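Side-chain contact in SnoaL-like domain-containing protein (Kribbella flavida, PDB 4GB5), which is of unknown function but carries a SnoaL-like domain of the NTF2 clan, a cone-shaped fold whose inner pocket in relatives often binds small molecules: residues Glu15-Tyr20 against Gly119-Glu124. Sequence-based numbering, arbitrary orientation. Where two conformers were deposited one is given.
Sequences ELFGRY and GFYDNE
Helix 6-25 lies across the curved sheet of the SnoaL-like, NTF2-type fold, and here Phe17 and Tyr20 meet Tyr121 and Asn123 of strand 114-128 in the buried interface between them. The axes of 15-20 and 119-124 come no closer than 12.1 Å, so long side chains from both elements bridge the gap. With CG anti to the backbone N (chi1 175°), the Tyr20 ring reaches out toward the strand and meets Tyr121 coming from the opposite direction. The Tyr121 hydroxyl sits at the edge of the Tyr20 ring, OH to CE2 3.3 Å, and the two ring planes are inclined at 75°. One water lies in the plane of both rings at their edges and joins the phenols, 2.9 Å from Tyr20 OH. Beside this pair, Phe17 CE1 approaches Asn123 ND2 at 3.4 Å, with ring and amide planes only 18° apart. Asn123 OD1 accepts a hydrogen bond from the backbone N of Lys138 on strand 131-145, which helps fix the amide's rotation. Ile79 of strand 74-87 packs on Phe17, Tyr20 and Tyr121. Helix and strand thus meet through ring-to-ring and ring-to-amide packing, while the shared water gives both buried phenols a polar partner.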
ATOM      1  N   GLU A  15      -6.409 -10.899  -3.808  1.00  7.97           N
ATOM      2  CA  GLU A  15      -6.756 -11.113  -2.396  1.00  7.76           C
ATOM      3  C   GLU A  15      -5.806 -12.077  -1.741  1.00  7.86           C
ATOM      4  O   GLU A  15      -5.537 -11.961  -0.541  1.00  9.45           O
ATOM      5  CB  GLU A  15      -8.185 -11.625  -2.304  1.00 10.68           C
ATOM      6  CG  GLU A  15      -8.691 -11.831  -0.933  1.00 10.50           C
ATOM      7  CD  GLU A  15     -10.178 -12.099  -0.906  1.00 14.99           C
ATOM      8  OE1 GLU A  15     -10.994 -11.144  -0.994  1.00 15.74           O
ATOM      9  OE2 GLU A  15     -10.522 -13.293  -0.814  1.00 24.63           O
ATOM     10  N   LEU A  16      -5.261 -13.047  -2.470  1.00  7.83           N
ATOM     11  CA  LEU A  16      -4.290 -13.961  -1.867  1.00  8.36           C
ATOM     12  C   LEU A  16      -3.125 -13.250  -1.261  1.00  9.30           C
ATOM     13  O   LEU A  16      -2.541 -13.722  -0.270  1.00  9.99           O
ATOM     14  CB  LEU A  16      -3.663 -14.916  -2.872  1.00 13.04           C
ATOM     15  CG  LEU A  16      -4.412 -16.159  -3.212  1.00 17.68           C
ATOM     16  CD1 LEU A  16      -3.685 -16.897  -4.298  1.00 15.24           C
ATOM     17  CD2 LEU A  16      -4.487 -17.038  -1.971  1.00 13.47           C
ATOM     18  N   PHE A  17      -2.751 -12.109  -1.840  1.00  8.43           N
ATOM     19  CA  PHE A  17      -1.653 -11.334  -1.283  1.00  6.94           C
ATOM     20  C   PHE A  17      -2.021 -10.672   0.039  1.00  8.59           C
ATOM     21  O   PHE A  17      -1.147 -10.457   0.875  1.00  7.99           O
ATOM     22  CB  PHE A  17      -1.136 -10.313  -2.309  1.00  8.72           C
ATOM     23  CG  PHE A  17      -0.331 -10.953  -3.358  1.00  6.31           C
ATOM     24  CD1 PHE A  17       1.064 -10.996  -3.225  1.00  6.75           C
ATOM     25  CD2 PHE A  17      -0.888 -11.567  -4.453  1.00  7.93           C
ATOM     26  CE1 PHE A  17       1.863 -11.597  -4.165  1.00  8.55           C
ATOM     27  CE2 PHE A  17      -0.106 -12.206  -5.378  1.00 10.30           C
ATOM     28  CZ  PHE A  17       1.289 -12.218  -5.260  1.00  9.58           C
ATOM     29  N   GLY A  18      -3.300 -10.349   0.247  1.00  7.26           N
ATOM     30  CA  GLY A  18      -3.765  -9.892   1.557  1.00  6.81           C
ATOM     31  C   GLY A  18      -3.620 -10.998   2.600  1.00  7.21           C
ATOM     32  O   GLY A  18      -3.109 -10.768   3.697  1.00  8.53           O
ATOM     33  N   ARG A  19      -4.058 -12.198   2.246  0.51  8.35           N
ATOM     34  CA  ARG A  19      -3.930 -13.347   3.121  0.51  8.06           C
ATOM     35  C   ARG A  19      -2.462 -13.720   3.352  0.51  8.91           C
ATOM     36  O   ARG A  19      -2.075 -14.139   4.461  0.51  8.26           O
ATOM     37  CB  ARG A  19      -4.712 -14.533   2.551  0.51  7.07           C
ATOM     38  CG  ARG A  19      -6.209 -14.290   2.381  0.51 14.80           C
ATOM     39  CD  ARG A  19      -6.958 -15.605   2.266  0.51 23.12           C
ATOM     40  NE  ARG A  19      -8.237 -15.582   2.975  0.51 27.66           N
ATOM     41  CZ  ARG A  19      -9.412 -15.346   2.407  0.51 19.55           C
ATOM     42  NH1 ARG A  19     -10.513 -15.352   3.135  0.51 23.52           N
ATOM     43  NH2 ARG A  19      -9.492 -15.109   1.107  0.51 24.35           N
ATOM     44  N   TYR A  20      -1.626 -13.579   2.324  1.00  9.24           N
ATOM     45  CA  TYR A  20      -0.196 -13.830   2.470  1.00  7.47           C
ATOM     46  C   TYR A  20       0.406 -12.918   3.520  1.00  8.23           C
ATOM     47  O   TYR A  20       1.173 -13.343   4.399  1.00  9.12           O
ATOM     48  CB  TYR A  20       0.523 -13.629   1.123  1.00  8.49           C
ATOM     49  CG  TYR A  20       2.051 -13.745   1.204  1.00  9.42           C
ATOM     50  CD1 TYR A  20       2.673 -14.933   1.012  1.00  8.69           C
ATOM     51  CD2 TYR A  20       2.852 -12.637   1.496  1.00 13.94           C
ATOM     52  CE1 TYR A  20       4.031 -15.062   1.086  1.00 10.77           C
ATOM     53  CE2 TYR A  20       4.214 -12.741   1.566  1.00 16.15           C
ATOM     54  CZ  TYR A  20       4.804 -13.958   1.358  1.00 14.26           C
ATOM     55  OH  TYR A  20       6.174 -14.076   1.437  1.00 18.05           O
ATOM     56  N   GLY A 119      11.025  -3.886  -2.145  1.00  7.80           N
ATOM     57  CA  GLY A 119      11.345  -4.551  -3.393  1.00  7.55           C
ATOM     58  C   GLY A 119      10.084  -5.152  -3.960  1.00  6.72           C
ATOM     59  O   GLY A 119       9.019  -4.525  -3.930  1.00  7.44           O
ATOM     60  N   PHE A 120      10.237  -6.341  -4.534  1.00  7.91           N
ATOM     61  CA  PHE A 120       9.192  -6.907  -5.388  1.00  6.98           C
ATOM     62  C   PHE A 120       8.990  -8.381  -5.132  1.00  9.07           C
ATOM     63  O   PHE A 120       9.922  -9.106  -4.823  1.00  9.08           O
ATOM     64  CB  PHE A 120       9.586  -6.733  -6.844  1.00  7.22           C
ATOM     65  CG  PHE A 120      10.096  -5.381  -7.166  1.00  7.14           C
ATOM     66  CD1 PHE A 120      11.448  -5.088  -7.090  1.00 10.53           C
ATOM     67  CD2 PHE A 120       9.199  -4.386  -7.483  1.00  8.58           C
ATOM     68  CE1 PHE A 120      11.922  -3.816  -7.329  1.00 12.83           C
ATOM     69  CE2 PHE A 120       9.658  -3.095  -7.721  1.00 10.99           C
ATOM     70  CZ  PHE A 120      11.030  -2.811  -7.645  1.00 12.37           C
ATOM     71  N   TYR A 121       7.745  -8.815  -5.287  1.00  8.43           N
ATOM     72  CA  TYR A 121       7.431 -10.219  -5.441  1.00  7.23           C
ATOM     73  C   TYR A 121       7.271 -10.491  -6.915  1.00  6.50           C
ATOM     74  O   TYR A 121       6.673  -9.684  -7.644  1.00  8.71           O
ATOM     75  CB  TYR A 121       6.125 -10.610  -4.724  1.00  8.40           C
ATOM     76  CG  TYR A 121       6.255 -10.592  -3.227  1.00  7.13           C
ATOM     77  CD1 TYR A 121       7.175 -11.407  -2.571  1.00  8.02           C
ATOM     78  CD2 TYR A 121       5.450  -9.772  -2.453  1.00  9.31           C
ATOM     79  CE1 TYR A 121       7.292 -11.371  -1.193  1.00  5.93           C
ATOM     80  CE2 TYR A 121       5.555  -9.762  -1.104  1.00  9.75           C
ATOM     81  CZ  TYR A 121       6.476 -10.508  -0.475  1.00  8.93           C
ATOM     82  OH  TYR A 121       6.577 -10.475   0.921  1.00 12.81           O
ATOM     83  N   ASP A 122       7.788 -11.655  -7.345  1.00  8.28           N
ATOM     84  CA  ASP A 122       7.533 -12.182  -8.666  1.00  8.53           C
ATOM     85  C   ASP A 122       7.142 -13.640  -8.472  1.00  8.27           C
ATOM     86  O   ASP A 122       7.974 -14.526  -8.316  1.00 10.72           O
ATOM     87  CB  ASP A 122       8.701 -12.002  -9.601  1.00  8.51           C
ATOM     88  CG  ASP A 122       8.952 -10.553  -9.917  1.00 10.88           C
ATOM     89  OD1 ASP A 122       8.222 -10.006 -10.785  1.00 11.28           O
ATOM     90  OD2 ASP A 122       9.829  -9.952  -9.267  1.00 12.54           O
ATOM     91  N   ASN A 123       5.831 -13.831  -8.330  1.00  8.98           N
ATOM     92  CA  ASN A 123       5.252 -15.048  -7.808  1.00  9.67           C
ATOM     93  C   ASN A 123       4.445 -15.782  -8.862  1.00  8.97           C
ATOM     94  O   ASN A 123       4.143 -15.221  -9.914  1.00 10.34           O
ATOM     95  CB  ASN A 123       4.317 -14.691  -6.651  1.00  8.16           C
ATOM     96  CG  ASN A 123       5.049 -14.265  -5.413  1.00  8.57           C
ATOM     97  OD1 ASN A 123       6.274 -14.112  -5.417  1.00  9.10           O
ATOM     98  ND2 ASN A 123       4.290 -14.018  -4.317  1.00 11.02           N
ATOM     99  N   GLU A 124       4.135 -17.045  -8.595  1.00 10.97           N
ATOM    100  CA  GLU A 124       3.227 -17.831  -9.418  1.00  8.69           C
ATOM    101  C   GLU A 124       2.069 -18.320  -8.587  1.00 10.36           C
ATOM    102  O   GLU A 124       2.206 -18.583  -7.379  1.00 10.39           O
ATOM    103  CB  GLU A 124       3.939 -19.023 -10.102  1.00 13.25           C
ATOM    104  CG  GLU A 124       5.048 -18.570 -11.042  1.00 14.56           C
ATOM    105  CD  GLU A 124       5.961 -19.667 -11.574  1.00 26.24           C
ATOM    106  OE1 GLU A 124       5.866 -20.819 -11.130  1.00 27.97           O
ATOM    107  OE2 GLU A 124       6.800 -19.352 -12.439  1.00 31.79           O
TER
HETATM  108  O   HOH W   1       8.232 -12.040   1.959  1.00 20.61           O